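Local coordinates for protein chitooligosaccharide oxidase (Gibberella zeae, PDB 6Y0R) that oxidises the C1 hydroxyl of chitooligosaccharides to the corresponding lactone with its bound FAD, while reducing molecular oxygen to hydrogen peroxide, at residues Gln72-Val77 / Gly192-Cys197; Val118-Asp123 / Phe224-Ala229. One frame throughout, in Å; residues are numbered along the deposited sequence.

Interaction 1. Residues Gln72-Val77 / Gly192-Cys197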
# COMPACT_ATOMS: atom_id res chain seq x y z
N GLN A 72 -8.48 -5.63 25.01
CA GLN A 72 -7.02 -5.56 25.25
C GLN A 72 -6.38 -4.40 24.45
O GLN A 72 -5.41 -3.81 24.95
CB GLN A 72 -6.37 -6.89 24.92
CG GLN A 72 -6.67 -7.96 25.97
CD GLN A 72 -6.29 -9.33 25.50
OE1 GLN A 72 -5.77 -9.51 24.40
NE2 GLN A 72 -6.52 -10.32 26.35
N VAL A 73 -6.89 -4.12 23.25
CA VAL A 73 -6.41 -2.93 22.45
C VAL A 73 -6.76 -1.65 23.25
O VAL A 73 -5.85 -0.80 23.42
CB VAL A 73 -6.99 -2.90 21.03
CG1 VAL A 73 -6.50 -1.67 20.25
CG2 VAL A 73 -6.64 -4.16 20.24
N SER A 74 -8.01 -1.53 23.73
CA SER A 74 -8.44 -0.35 24.54
C SER A 74 -7.49 -0.20 25.72
O SER A 74 -7.01 0.93 25.93
CB SER A 74 -9.86 -0.44 25.02
OG SER A 74 -10.74 -0.18 23.97
N ALA A 75 -7.27 -1.25 26.51
CA ALA A 75 -6.40 -1.18 27.71
C ALA A 75 -4.98 -0.77 27.31
O ALA A 75 -4.34 0.05 28.00
CB ALA A 75 -6.40 -2.50 28.46
N ALA A 76 -4.48 -1.29 26.19
CA ALA A 76 -3.11 -0.99 25.76
C ALA A 76 -3.02 0.49 25.40
O ALA A 76 -2.03 1.13 25.82
CB ALA A 76 -2.68 -1.88 24.62
N VAL A 77 -3.98 1.00 24.66
CA VAL A 77 -4.00 2.44 24.27
C VAL A 77 -4.08 3.27 25.56
O VAL A 77 -3.31 4.22 25.70
CB VAL A 77 -5.12 2.76 23.29
CG1 VAL A 77 -5.29 4.25 23.07
CG2 VAL A 77 -4.88 2.04 21.96
N GLY A 192 -8.84 5.43 24.40
CA GLY A 192 -9.21 4.02 24.65
C GLY A 192 -10.66 3.77 24.33
O GLY A 192 -11.07 2.57 24.30
N LYS A 193 -11.42 4.82 24.05
CA LYS A 193 -12.85 4.72 23.68
C LYS A 193 -12.96 4.04 22.31
O LYS A 193 -12.25 4.46 21.36
CB LYS A 193 -13.54 6.08 23.68
CG LYS A 193 -14.96 6.08 23.11
CD LYS A 193 -15.79 7.30 23.41
CE LYS A 193 -17.18 6.93 23.92
NZ LYS A 193 -17.81 8.03 24.68
N VAL A 194 -13.86 3.07 22.21
CA VAL A 194 -14.15 2.32 20.97
C VAL A 194 -15.29 3.01 20.26
O VAL A 194 -16.39 3.16 20.84
CB VAL A 194 -14.48 0.85 21.28
CG1 VAL A 194 -14.78 0.06 20.01
CG2 VAL A 194 -13.37 0.21 22.07
N VAL A 195 -15.08 3.46 19.03
CA VAL A 195 -16.14 4.14 18.26
C VAL A 195 -16.35 3.41 16.93
O VAL A 195 -15.41 2.78 16.38
CB VAL A 195 -15.85 5.64 18.09
CG1 VAL A 195 -15.56 6.26 19.45
CG2 VAL A 195 -14.70 5.93 17.16
N HIS A 196 -17.55 3.53 16.42
CA HIS A 196 -17.89 3.11 15.05
C HIS A 196 -17.92 4.36 14.16
O HIS A 196 -18.36 5.43 14.64
CB HIS A 196 -19.20 2.29 15.06
CG HIS A 196 -19.58 1.82 13.71
ND1 HIS A 196 -18.98 0.73 13.11
CD2 HIS A 196 -20.43 2.33 12.80
CE1 HIS A 196 -19.49 0.56 11.91
NE2 HIS A 196 -20.37 1.53 11.69
N CYS A 197 -17.45 4.25 12.92
CA CYS A 197 -17.57 5.31 11.92
C CYS A 197 -17.94 4.73 10.55
O CYS A 197 -17.74 3.51 10.31
CB CYS A 197 -16.32 6.19 11.92
SG CYS A 197 -14.82 5.35 11.32

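Interaction 2. Residues Val118-Asp123 / Phe224-Ala229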
# COMPACT_ATOMS: atom_id res chain seq x y z
N VAL A 118 -11.88 -13.05 9.44
CA VAL A 118 -12.61 -12.58 8.25
C VAL A 118 -14.01 -13.17 8.33
O VAL A 118 -14.11 -14.44 8.31
CB VAL A 118 -11.91 -13.06 6.96
CG1 VAL A 118 -12.69 -12.61 5.74
CG2 VAL A 118 -10.46 -12.64 6.91
N LYS A 119 -15.04 -12.33 8.34
CA LYS A 119 -16.45 -12.79 8.45
C LYS A 119 -17.27 -12.22 7.30
O LYS A 119 -17.60 -11.02 7.30
CB LYS A 119 -17.02 -12.38 9.81
CG LYS A 119 -16.34 -13.02 11.01
CD LYS A 119 -16.96 -12.59 12.33
CE LYS A 119 -16.21 -13.12 13.54
NZ LYS A 119 -16.68 -12.46 14.78
N LEU A 120 -17.73 -13.01 6.49
CA LEU A 120 -18.59 -12.60 5.36
C LEU A 120 -20.03 -12.89 5.74
O LEU A 120 -20.33 -14.06 6.09
CB LEU A 120 -18.20 -13.42 4.14
CG LEU A 120 -18.96 -13.26 2.84
CD1 LEU A 120 -18.83 -11.87 2.28
CD2 LEU A 120 -18.73 -14.32 1.76
N ALA A 121 -20.82 -11.94 5.43
CA ALA A 121 -22.28 -11.99 5.74
C ALA A 121 -23.05 -12.32 4.46
O ALA A 121 -22.51 -12.18 3.34
CB ALA A 121 -22.70 -10.68 6.35
N LYS A 122 -24.31 -12.74 4.61
CA LYS A 122 -25.11 -13.20 3.46
C LYS A 122 -25.39 -12.03 2.50
O LYS A 122 -25.54 -12.30 1.32
CB LYS A 122 -26.39 -13.88 3.95
CG LYS A 122 -26.16 -15.30 4.45
CD LYS A 122 -27.31 -16.28 4.19
CE LYS A 122 -26.85 -17.72 4.05
NZ LYS A 122 -28.00 -18.64 3.94
N ASP A 123 -25.37 -10.78 2.96
CA ASP A 123 -25.64 -9.63 2.06
C ASP A 123 -24.37 -9.19 1.30
O ASP A 123 -24.47 -8.19 0.58
CB ASP A 123 -26.28 -8.48 2.85
CG ASP A 123 -25.39 -7.88 3.91
OD1 ASP A 123 -24.24 -8.32 4.03
OD2 ASP A 123 -25.85 -6.95 4.60
N PHE A 224 -16.50 -3.92 4.72
CA PHE A 224 -16.47 -3.69 3.26
C PHE A 224 -17.72 -4.26 2.58
O PHE A 224 -18.26 -5.27 3.04
CB PHE A 224 -15.28 -4.42 2.61
CG PHE A 224 -13.92 -4.03 3.13
CD1 PHE A 224 -13.42 -4.59 4.29
CD2 PHE A 224 -13.19 -3.05 2.45
CE1 PHE A 224 -12.17 -4.21 4.77
CE2 PHE A 224 -11.94 -2.66 2.93
CZ PHE A 224 -11.43 -3.26 4.07
N GLN A 225 -18.07 -3.68 1.45
CA GLN A 225 -19.00 -4.29 0.49
C GLN A 225 -18.15 -5.09 -0.50
O GLN A 225 -17.47 -4.47 -1.36
CB GLN A 225 -19.85 -3.24 -0.24
CG GLN A 225 -20.82 -3.87 -1.24
CD GLN A 225 -21.72 -4.92 -0.62
OE1 GLN A 225 -22.36 -4.66 0.39
NE2 GLN A 225 -21.74 -6.13 -1.18
N THR A 226 -18.13 -6.41 -0.36
CA THR A 226 -17.39 -7.28 -1.30
C THR A 226 -18.03 -7.23 -2.69
O THR A 226 -19.22 -6.87 -2.83
CB THR A 226 -17.28 -8.73 -0.80
OG1 THR A 226 -18.57 -9.32 -0.96
CG2 THR A 226 -16.75 -8.83 0.61
N PHE A 227 -17.28 -7.69 -3.69
CA PHE A 227 -17.82 -7.96 -5.05
C PHE A 227 -17.69 -9.46 -5.32
O PHE A 227 -16.97 -10.19 -4.59
CB PHE A 227 -17.16 -7.12 -6.15
CG PHE A 227 -15.66 -7.19 -6.19
CD1 PHE A 227 -15.00 -8.17 -6.93
CD2 PHE A 227 -14.91 -6.25 -5.51
CE1 PHE A 227 -13.61 -8.22 -6.97
CE2 PHE A 227 -13.52 -6.32 -5.54
CZ PHE A 227 -12.88 -7.30 -6.26
N ALA A 228 -18.47 -9.94 -6.26
CA ALA A 228 -18.38 -11.36 -6.67
C ALA A 228 -16.97 -11.61 -7.24
O ALA A 228 -16.55 -10.90 -8.16
CB ALA A 228 -19.46 -11.65 -7.69
N ALA A 229 -16.28 -12.63 -6.75
CA ALA A 229 -14.93 -13.03 -7.19
C ALA A 229 -15.06 -13.56 -8.60
O ALA A 229 -15.86 -14.48 -8.85
CB ALA A 229 -14.37 -14.05 -6.25

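Interaction 1. Residues Gln72-Val77 / Gly192-Cys197
The hydroxyl of S74 on helix 70-83 donates a hydrogen bond to the backbone carbonyl of G192, OG to O 2.8 Å. This is the one polar link between the two segments. The S74 side chain sets out from the helix toward the turn, and a chi1 of -75° places OG beside its own backbone N and anti to the carbonyl carbon. From there the hydroxyl lies in the plane of the G192 carbonyl and approaches its oxygen somewhat bent from end-on, at a C=O...OG angle of 154°. S74 CB also sits close to that oxygen, at 3.3 Å, so the acceptor rests against the stem of the side chain as well as its tip. V194 adds a nonpolar flank: its CG2 methyl lies 3.3 Å from S74 OG, a tight approach. One helical turn beyond S74, the CG1 branch of V77, anti to the backbone N (chi1 171°), lies 4.0 Å from G192 N. S74 and V77 thus touch the carbonyl and amide sides of the same glycine. G192 has a positive phi and no side chain to hold the helix off, and the CA atoms of S74 and G192 come to 4.4 Å. V77 also packs on V188 and V218, and V73, on the same flank of the helix, rests on V188, V218 and V220. The turn contact therefore borders a larger hydrophobic seam between helix and sheet; the V77 side chain is about 9 Å from the bound FAD. G192 belongs to the connection between antiparallel strands 182-188 and 194-197, whose pairing includes V195 with V187. The result is a helix laid against a sheet and pinned by a serine to the turn of a beta hairpin, within the PCMH-type FAD-binding domain.

Interaction 2. Residues Val118-Asp123 / Phe224-Ala229
This is a sparse van der Waals contact between second-neighbour strands of an antiparallel sheet: strand 118-120 and the turn after it reach past strand 125-128 to strand 218-228. The 8.6 Å from L120 CA to T226 CA fits a spacing of two strands, so the gap is bridged by side chains. L120 stretches across with CG anti to its backbone N (chi1 177°), and its CD1 methyl meets T226 CG2 at 4.0 Å, the two side chains slanting past one another. T226 OG1 lies almost as near to that methyl, but its polar partners are G124 O and R147 NE. The sheet belongs to the PCMH-type FAD-binding domain; 118-120 and 125-128 form a hairpin within it, and strand 218-228 is interrupted close to T226. At the hairpin turn D123 OD1 accepts from T125 N, an Asx turn, while D123 O lies 3.8 Å from Q225 NE2, too far for a bond. The Q225 chain bends at chi2 (55°), and its NE2 donates a hydrogen bond to O of the next residue, T226, at 3.1 Å, meeting a lone pair in the carbonyl plane, although that oxygen lies 22° out of the glutamine's amide plane.

The segments alternate along the chain: 72-77, 118-123, 192-197, then 224-229, so the two contacts cross along the sequence. Their centres are 25 Å apart and their nearest atoms about 9 Å, without touching. Both reach the same six-stranded antiparallel sheet of the PCMH-type FAD-binding domain. Following its pairing from 194-197 through 182-188, 218-228 and 125-128 leads to 118-120, so the two interactions engage opposite ends of this path. Interaction 1 ties helix 70-83 to one end; interaction 2 joins strands within the sheet at the other. Strand 218-228 is common to both, touched near its start by helix 70-83 and near its end by strand 118-120. Together they join segments far apart in sequence within the FAD-binding domain.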